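Side-chain contacts in putative phosphosugar isomerase (Clostridium difficile, PDB 3G68), which probably binds and isomerises phosphorylated sugars, as expected of a protein built from two SIS domains: residues B[50-55]-B[149-154]; B[177-182]-B[307-312]; B[336-339]-B[343-346]. One frame throughout, in Å; residues are numbered along the deposited sequence. Where two conformers were deposited one is given.

How the contacts relate
Contacts 1 and 2 are neighbours, their centres 11 Å apart, and they touch through two polar pairs, Lys151 with Thr311 and Tyr55 with Tyr309. Contact 1 joins helices 43-59 and 145-165 of the first SIS domain. Contact 2 sets helix 170-184, the next helix after 145-165, against the loop between strand 299-300 and helix 316-324. Together they tie chain from both halves of this double-SIS protein into one buried cluster. Contact 3, in the C-terminal tail around helix 341-345, comes last along the chain and lies at the surface, its centre 29 Å from that of contact 1 and 37 Å from that of contact 2.

Contact 1: residues B[50-55]-B[149-154]; sequences VQVQPY and CTKLNL
The carboxamide of Gln51 is the flat group nearest the crossing to Lys151, yet it is the methylene behind it that touches: Gln51 CG lies 3.7 Å from Lys151 CD, while OE1 accepts from Asp222 N in the first turn of helix 220-234 and NE2 donates to Asp218 O. Two bonds at different ends of the amide thus fix its rotation. The contact packs two helices of the SIS domain, 43-59 and 145-165, side by side and nearly parallel; the axes of segments 50-55 and 149-154 approach to 9.6 Å, at 23°. Val52 is the apolar centre of the interface. With CG1 anti to the backbone N (chi1 -179°), its two methyls diverge toward successive turns of the partner helix. CG1 packs on Leu154 CB at 3.9 Å. CG2 lies against the root of Lys151, 3.7 Å from its CB, 3.8 Å from its CG and a similar distance from its carbonyl O. The valine therefore wedges between two residues one turn apart, and Met155 of the same helix also touches it.

Lys151 serves two purposes. Its CB and CG continue the apolar surface beneath Val52, whereas the chain turns at chi3 (-71°) and takes the ammonium group away from that surface. NZ then reaches Asp222 in a salt bridge and Thr311 in a hydrogen bond, which gives this buried positive charge partners beyond the two helices. Asp222 consequently meets both helices of the contact, Gln51 OE1 with its own backbone N and Lys151 NZ with its own carboxylate. Beside this polar junction, Gln51 CB stands 4.0 Å from Lys151 CD.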
loop_
_atom_site.group_PDB
_atom_site.type_symbol
_atom_site.label_atom_id
_atom_site.label_comp_id
_atom_site.label_asym_id
_atom_site.label_seq_id
_atom_site.Cartn_x
_atom_site.Cartn_y
_atom_site.Cartn_z
ATOM N N VAL B 50 38.164 41.822 -1.054
ATOM C CA VAL B 50 38.860 41.376 -2.251
ATOM C C VAL B 50 38.081 40.241 -2.923
ATOM O O VAL B 50 37.899 40.216 -4.136
ATOM C CB VAL B 50 40.289 40.866 -1.926
ATOM C CG1 VAL B 50 40.967 40.319 -3.167
ATOM C CG2 VAL B 50 41.143 41.937 -1.283
ATOM N N GLN B 51 37.615 39.295 -2.115
ATOM C CA GLN B 51 36.947 38.130 -2.650
ATOM C C GLN B 51 35.595 38.412 -3.271
ATOM O O GLN B 51 35.320 37.883 -4.347
ATOM C CB GLN B 51 36.782 37.040 -1.571
ATOM C CG GLN B 51 36.094 35.766 -2.060
ATOM C CD GLN B 51 36.809 35.132 -3.219
ATOM O OE1 GLN B 51 38.064 35.048 -3.240
ATOM N NE2 GLN B 51 36.043 34.656 -4.184
ATOM N N VAL B 52 34.777 39.229 -2.611
ATOM C CA VAL B 52 33.392 39.479 -3.044
ATOM C C VAL B 52 33.238 40.659 -4.023
ATOM O O VAL B 52 32.283 40.696 -4.792
ATOM C CB VAL B 52 32.483 39.666 -1.814
ATOM C CG1 VAL B 52 31.042 39.905 -2.205
ATOM C CG2 VAL B 52 32.613 38.397 -0.934
ATOM N N GLN B 53 34.193 41.585 -4.030
ATOM C CA GLN B 53 34.116 42.711 -4.962
ATOM C C GLN B 53 33.782 42.315 -6.407
ATOM O O GLN B 53 32.934 42.977 -7.023
ATOM C CB GLN B 53 35.357 43.616 -4.876
ATOM C CG GLN B 53 35.314 44.824 -5.827
ATOM C CD GLN B 53 35.723 44.492 -7.258
ATOM O OE1 GLN B 53 36.519 43.586 -7.495
ATOM N NE2 GLN B 53 35.217 45.270 -8.219
ATOM N N PRO B 54 34.441 41.280 -6.968
ATOM C CA PRO B 54 34.057 40.931 -8.339
ATOM C C PRO B 54 32.574 40.578 -8.474
ATOM O O PRO B 54 31.900 41.069 -9.378
ATOM C CB PRO B 54 34.942 39.730 -8.673
ATOM C CG PRO B 54 36.141 39.885 -7.794
ATOM C CD PRO B 54 35.550 40.423 -6.500
ATOM N N TYR B 55 32.070 39.755 -7.565
ATOM C CA TYR B 55 30.650 39.377 -7.587
ATOM C C TYR B 55 29.777 40.591 -7.598
ATOM O O TYR B 55 28.842 40.689 -8.403
ATOM C CB TYR B 55 30.327 38.532 -6.353
ATOM C CG TYR B 55 28.865 38.171 -6.134
ATOM C CD1 TYR B 55 28.274 37.137 -6.839
ATOM C CD2 TYR B 55 28.103 38.820 -5.158
ATOM C CE1 TYR B 55 26.939 36.801 -6.630
ATOM C CE2 TYR B 55 26.778 38.459 -4.925
ATOM C CZ TYR B 55 26.213 37.440 -5.654
ATOM O OH TYR B 55 24.896 37.053 -5.429
ATOM N N CYS B 149 30.981 34.299 6.977
ATOM C CA CYS B 149 29.763 35.042 7.239
ATOM C C CYS B 149 29.866 36.507 6.781
ATOM O O CYS B 149 28.846 37.083 6.442
ATOM C CB CYS B 149 29.368 34.949 8.713
ATOM S SG CYS B 149 28.909 33.318 9.285
ATOM N N THR B 150 31.072 37.093 6.733
ATOM C CA THR B 150 31.259 38.489 6.268
ATOM C C THR B 150 31.143 38.528 4.724
ATOM O O THR B 150 30.466 39.399 4.145
ATOM C CB THR B 150 32.606 39.082 6.789
ATOM O OG1 THR B 150 32.564 39.137 8.236
ATOM C CG2 THR B 150 32.887 40.480 6.210
ATOM N N LYS B 151 31.776 37.569 4.041
ATOM C CA LYS B 151 31.602 37.445 2.596
ATOM C C LYS B 151 30.108 37.272 2.239
ATOM O O LYS B 151 29.614 37.924 1.336
ATOM C CB LYS B 151 32.380 36.273 2.035
ATOM C CG LYS B 151 33.897 36.432 2.108
ATOM C CD LYS B 151 34.578 35.303 1.330
ATOM C CE LYS B 151 34.456 33.915 2.023
ATOM N NZ LYS B 151 35.247 32.885 1.326
ATOM N N LEU B 152 29.406 36.397 2.960
ATOM C CA LEU B 152 27.973 36.194 2.724
ATOM C C LEU B 152 27.211 37.500 2.916
ATOM O O LEU B 152 26.389 37.865 2.090
ATOM C CB LEU B 152 27.394 35.146 3.677
ATOM C CG LEU B 152 25.903 34.818 3.581
ATOM C CD1 LEU B 152 25.461 34.410 2.172
ATOM C CD2 LEU B 152 25.606 33.664 4.554
ATOM N N ASN B 153 27.502 38.197 4.002
ATOM C CA ASN B 153 26.832 39.474 4.342
ATOM C C ASN B 153 26.983 40.526 3.238
ATOM O O ASN B 153 26.023 41.234 2.895
ATOM C CB ASN B 153 27.362 40.026 5.683
ATOM C CG ASN B 153 26.242 40.426 6.632
ATOM O OD1 ASN B 153 25.283 39.667 6.822
ATOM N ND2 ASN B 153 26.361 41.597 7.246
ATOM N N LEU B 154 28.189 40.603 2.677
ATOM C CA LEU B 154 28.492 41.459 1.527
ATOM C C LEU B 154 27.708 41.045 0.264
ATOM O O LEU B 154 27.242 41.897 -0.485
ATOM C CB LEU B 154 29.978 41.454 1.219
ATOM C CG LEU B 154 30.868 42.242 2.186
ATOM C CD1 LEU B 154 32.322 41.806 2.043
ATOM C CD2 LEU B 154 30.703 43.740 1.931
#

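Contact 2: residues B[177-182]-B[307-312]; sequences INKILD and PYYQTF
In the loop that leads from strand 299-300 to helix 316-324, Tyr309 meets Lys179 and Ile180 of helix 170-184, and Phe312 meets Ile180. The Tyr309 ring carries most of the contact. Ile180 CG1 sits over one face in a CH-pi interaction, 3.7 Å from the ring centroid and 25° off its normal. It leans toward the rim, where it is 3.4 Å from Tyr309 CE1. Behind the ring, Tyr308 CB lies over the opposite face, 4.3 Å above the plane, and the phenol is held between its own chain neighbour and the helix. Lys179 approaches the ring obliquely at CE2, across the ring from CE1 and on the same side of the plane as Ile180, its CB 3.6 Å from Tyr309 CE2 and its CD 3.9 Å from the same atom.

Residues 307-311 have helical backbone angles but not the regular bonding of a helix; Phe312 N instead bonds back to Tyr309 O and closes a four-residue turn, and the rings of Tyr309 and Phe312 both face helix 170-184. This places an irregular connection of the double-SIS fold against helix 170-184, which also faces a second subunit. Ile180 meets the two rings with separate branches. Its CG2, anti to the backbone N while CG1 is beside it (chi1 -68°), approaches Phe312 CE2 at 4.1 Å. Thr311 CG2 lies over the centre of the phenylalanine ring, 3.8 Å above its plane.

The polar ends of Lys179 and Tyr309 share one partner, Glu176, one turn before Ile180: OE2 forms a salt bridge with Lys179 NZ, and OE1 bonds Tyr309 OH, which also meets Tyr55 OH. On a further side of the helix, Asp182 forms a salt bridge with Arg14 of the second subunit.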
loop_
_atom_site.group_PDB
_atom_site.type_symbol
_atom_site.label_atom_id
_atom_site.label_comp_id
_atom_site.label_asym_id
_atom_site.label_seq_id
_atom_site.Cartn_x
_atom_site.Cartn_y
_atom_site.Cartn_z
ATOM N N ILE B 177 19.793 33.033 -3.880
ATOM C CA ILE B 177 19.835 32.534 -2.491
ATOM C C ILE B 177 19.942 31.006 -2.478
ATOM O O ILE B 177 20.720 30.452 -1.716
ATOM C CB ILE B 177 18.613 32.950 -1.685
ATOM C CG1 ILE B 177 18.595 34.477 -1.493
ATOM C CG2 ILE B 177 18.588 32.212 -0.345
ATOM C CD1 ILE B 177 19.814 35.059 -0.856
ATOM N N ASN B 178 19.175 30.342 -3.331
ATOM C CA ASN B 178 19.204 28.877 -3.403
ATOM C C ASN B 178 20.552 28.308 -3.906
ATOM O O ASN B 178 20.981 27.276 -3.413
ATOM C CB ASN B 178 17.970 28.346 -4.119
ATOM C CG ASN B 178 16.753 28.305 -3.177
ATOM O OD1 ASN B 178 16.682 27.456 -2.278
ATOM N ND2 ASN B 178 15.838 29.240 -3.342
ATOM N N LYS B 179 21.222 29.004 -4.829
ATOM C CA LYS B 179 22.590 28.604 -5.257
ATOM C C LYS B 179 23.600 28.720 -4.102
ATOM O O LYS B 179 24.438 27.840 -3.887
ATOM C CB LYS B 179 23.063 29.459 -6.440
ATOM C CG LYS B 179 22.298 29.233 -7.680
ATOM C CD LYS B 179 22.913 30.119 -8.782
ATOM C CE LYS B 179 22.245 29.898 -10.091
ATOM N NZ LYS B 179 22.647 30.970 -10.994
ATOM N N ILE B 180 23.518 29.812 -3.350
ATOM C CA ILE B 180 24.363 30.030 -2.174
ATOM C C ILE B 180 24.082 28.917 -1.176
ATOM O O ILE B 180 25.003 28.334 -0.620
ATOM C CB ILE B 180 24.103 31.418 -1.533
ATOM C CG1 ILE B 180 24.579 32.539 -2.466
ATOM C CG2 ILE B 180 24.773 31.553 -0.197
ATOM C CD1 ILE B 180 24.091 33.956 -2.040
ATOM N N LEU B 181 22.809 28.585 -0.976
ATOM C CA LEU B 181 22.450 27.485 -0.054
ATOM C C LEU B 181 23.015 26.142 -0.535
ATOM O O LEU B 181 23.441 25.306 0.264
ATOM C CB LEU B 181 20.928 27.418 0.149
ATOM C CG LEU B 181 20.327 28.521 1.014
ATOM C CD1 LEU B 181 18.775 28.446 0.983
ATOM C CD2 LEU B 181 20.855 28.440 2.477
ATOM N N ASP B 182 23.039 25.949 -1.844
ATOM C CA ASP B 182 23.626 24.748 -2.435
ATOM C C ASP B 182 25.143 24.672 -2.121
ATOM O O ASP B 182 25.635 23.579 -1.898
ATOM C CB ASP B 182 23.473 24.706 -3.963
ATOM C CG ASP B 182 22.072 24.366 -4.456
ATOM O OD1 ASP B 182 21.222 23.845 -3.716
ATOM O OD2 ASP B 182 21.856 24.578 -5.669
ATOM N N PRO B 307 31.663 30.550 -10.362
ATOM C CA PRO B 307 32.904 31.236 -10.004
ATOM C C PRO B 307 32.834 32.115 -8.766
ATOM O O PRO B 307 33.879 32.490 -8.243
ATOM C CB PRO B 307 33.207 32.087 -11.241
ATOM C CG PRO B 307 31.909 32.284 -11.880
ATOM C CD PRO B 307 31.111 31.066 -11.634
ATOM N N TYR B 308 31.627 32.440 -8.319
ATOM C CA TYR B 308 31.426 33.265 -7.158
ATOM C C TYR B 308 31.119 32.422 -5.924
ATOM O O TYR B 308 31.738 32.611 -4.883
ATOM C CB TYR B 308 30.292 34.250 -7.388
ATOM C CG TYR B 308 30.436 35.053 -8.665
ATOM C CD1 TYR B 308 31.472 35.969 -8.808
ATOM C CD2 TYR B 308 29.519 34.907 -9.721
ATOM C CE1 TYR B 308 31.620 36.711 -9.966
ATOM C CE2 TYR B 308 29.665 35.647 -10.900
ATOM C CZ TYR B 308 30.710 36.562 -11.004
ATOM O OH TYR B 308 30.875 37.321 -12.146
ATOM N N TYR B 309 30.201 31.474 -6.045
ATOM C CA TYR B 309 29.757 30.714 -4.849
ATOM C C TYR B 309 30.701 29.615 -4.367
ATOM O O TYR B 309 30.585 29.144 -3.218
ATOM C CB TYR B 309 28.293 30.211 -4.998
ATOM C CG TYR B 309 27.326 31.332 -5.357
ATOM C CD1 TYR B 309 27.383 32.570 -4.719
ATOM C CD2 TYR B 309 26.357 31.154 -6.354
ATOM C CE1 TYR B 309 26.502 33.612 -5.071
ATOM C CE2 TYR B 309 25.479 32.160 -6.674
ATOM C CZ TYR B 309 25.559 33.388 -6.047
ATOM O OH TYR B 309 24.698 34.403 -6.387
ATOM N N GLN B 310 31.657 29.244 -5.206
ATOM C CA GLN B 310 32.727 28.308 -4.808
ATOM C C GLN B 310 33.507 28.843 -3.621
ATOM O O GLN B 310 34.197 28.073 -2.947
ATOM C CB GLN B 310 33.684 28.025 -5.979
ATOM C CG GLN B 310 34.489 29.256 -6.437
ATOM C CD GLN B 310 35.436 28.971 -7.603
ATOM O OE1 GLN B 310 35.846 27.843 -7.844
ATOM N NE2 GLN B 310 35.773 30.011 -8.327
ATOM N N THR B 311 33.438 30.151 -3.381
ATOM C CA THR B 311 34.102 30.770 -2.243
ATOM C C THR B 311 33.663 30.140 -0.902
ATOM O O THR B 311 34.379 30.187 0.064
ATOM C CB THR B 311 33.907 32.315 -2.211
ATOM O OG1 THR B 311 34.818 32.899 -1.262
ATOM C CG2 THR B 311 32.460 32.683 -1.851
ATOM N N PHE B 312 32.479 29.561 -0.840
ATOM C CA PHE B 312 32.019 28.932 0.410
ATOM C C PHE B 312 32.548 27.546 0.672
ATOM O O PHE B 312 32.166 26.943 1.672
ATOM C CB PHE B 312 30.493 28.965 0.490
ATOM C CG PHE B 312 29.980 30.336 0.490
ATOM C CD1 PHE B 312 30.310 31.198 1.543
ATOM C CD2 PHE B 312 29.247 30.833 -0.587
ATOM C CE1 PHE B 312 29.870 32.533 1.520
ATOM C CE2 PHE B 312 28.804 32.152 -0.588
ATOM C CZ PHE B 312 29.119 32.994 0.468
#

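Contact 3: residues B[336-339]-B[343-346]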
loop_
_atom_site.group_PDB
_atom_site.type_symbol
_atom_site.label_atom_id
_atom_site.label_comp_id
_atom_site.label_asym_id
_atom_site.label_seq_id
_atom_site.Cartn_x
_atom_site.Cartn_y
_atom_site.Cartn_z
ATOM N N PRO B 336 47.556 33.864 19.651
ATOM C CA PRO B 336 48.728 34.427 18.966
ATOM C C PRO B 336 50.058 34.277 19.706
ATOM O O PRO B 336 50.086 33.989 20.894
ATOM C CB PRO B 336 48.387 35.920 18.824
ATOM C CG PRO B 336 47.349 36.176 19.839
ATOM C CD PRO B 336 46.553 34.904 19.949
ATOM N N LYS B 337 51.138 34.391 18.945
ATOM C CA LYS B 337 52.520 34.352 19.429
ATOM C C LYS B 337 52.727 35.271 20.639
ATOM O O LYS B 337 53.294 34.859 21.641
ATOM C CB LYS B 337 53.448 34.810 18.296
ATOM C CG LYS B 337 54.960 34.861 18.640
ATOM C CD LYS B 337 55.777 35.389 17.478
ATOM C CE LYS B 337 57.236 35.594 17.842
ATOM N NZ LYS B 337 57.993 34.326 17.953
ATOM N N ASP B 338 52.263 36.514 20.510
ATOM C CA ASP B 338 52.406 37.535 21.549
ATOM C C ASP B 338 51.048 38.185 21.734
ATOM O O ASP B 338 50.623 39.015 20.921
ATOM C CB ASP B 338 53.485 38.558 21.131
ATOM C CG ASP B 338 53.855 39.531 22.266
ATOM O OD1 ASP B 338 53.062 39.672 23.231
ATOM O OD2 ASP B 338 54.937 40.169 22.195
ATOM N N THR B 339 50.351 37.817 22.811
ATOM C CA THR B 339 49.032 38.375 23.060
ATOM C C THR B 339 49.053 39.891 23.356
ATOM O O THR B 339 48.018 40.554 23.259
ATOM C CB THR B 339 48.274 37.577 24.158
ATOM O OG1 THR B 339 49.074 37.516 25.350
ATOM C CG2 THR B 339 48.001 36.140 23.637
HETATM N N MSE B 343 49.431 45.944 22.016
HETATM C CA MSE B 343 49.602 46.815 23.192
HETATM C C MSE B 343 51.005 47.403 23.214
HETATM O O MSE B 343 51.187 48.590 23.511
HETATM C CB MSE B 343 49.385 46.065 24.516
HETATM C CG MSE B 343 47.998 45.483 24.737
HETATM SE SE MSE B 343 46.557 46.786 24.720
HETATM C CE MSE B 343 46.888 47.752 26.342
ATOM N N LYS B 344 52.009 46.567 22.932
ATOM C CA LYS B 344 53.413 47.020 22.921
ATOM C C LYS B 344 53.681 48.081 21.846
ATOM O O LYS B 344 54.466 48.993 22.059
ATOM C CB LYS B 344 54.377 45.843 22.730
ATOM C CG LYS B 344 54.488 44.899 23.924
ATOM C CD LYS B 344 55.236 43.641 23.495
ATOM C CE LYS B 344 55.476 42.661 24.624
ATOM N NZ LYS B 344 56.260 41.474 24.136
ATOM N N LEU B 345 53.046 47.942 20.687
ATOM C CA LEU B 345 53.230 48.905 19.587
ATOM C C LEU B 345 52.456 50.182 19.875
ATOM O O LEU B 345 52.961 51.295 19.660
ATOM C CB LEU B 345 52.781 48.318 18.238
ATOM C CG LEU B 345 53.869 47.672 17.397
ATOM C CD1 LEU B 345 54.739 48.759 16.776
ATOM C CD2 LEU B 345 54.720 46.725 18.242
ATOM N N GLY B 346 51.231 49.993 20.358
ATOM C CA GLY B 346 50.293 51.074 20.602
ATOM C C GLY B 346 49.406 51.155 19.373
ATOM O O GLY B 346 49.702 50.546 18.333
HETATM O O HOH W 1 47.725 43.211 22.115
#
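Lys344 and Asp338 approach from opposite directions, and the lysine chain can be followed all the way to their salt bridge. Its CB points toward the loop 336-339, and CG leaves anti to the carbonyl carbon (chi1 -71°). From there the chain runs extended, which lets it span a gap where the nearest alpha carbons of the two segments, those of Asp338 and Lys344, are 9.6 Å apart. CD first comes near the carboxylate, 3.7 Å from Asp338 OD2. CE follows at 3.5 Å from OD2 and 4.1 Å from OD1 of the same aspartate. At the tip, NZ donates to Asp338 OD2 at 2.7 Å, and OD2 receives it on its syn lone pair, the side of OD1.

That other oxygen, OD1, accepts from Arg340 N, so the carboxylate is divided between a side chain and a backbone amide, and the second bond helps fix the rotation of the group. Beside the ion pair, a water links the two segments: it donates to Thr339 O at 2.9 Å and accepts from the N of Met343, a selenomethionine, at 3.2 Å. Both partners of the salt bridge also touch crystal neighbours. The Asp338-Arg340 bond is that of an Asx turn, here leading into the short surface helix 341-345, with a water inserted between a carbonyl and the amide four residues on.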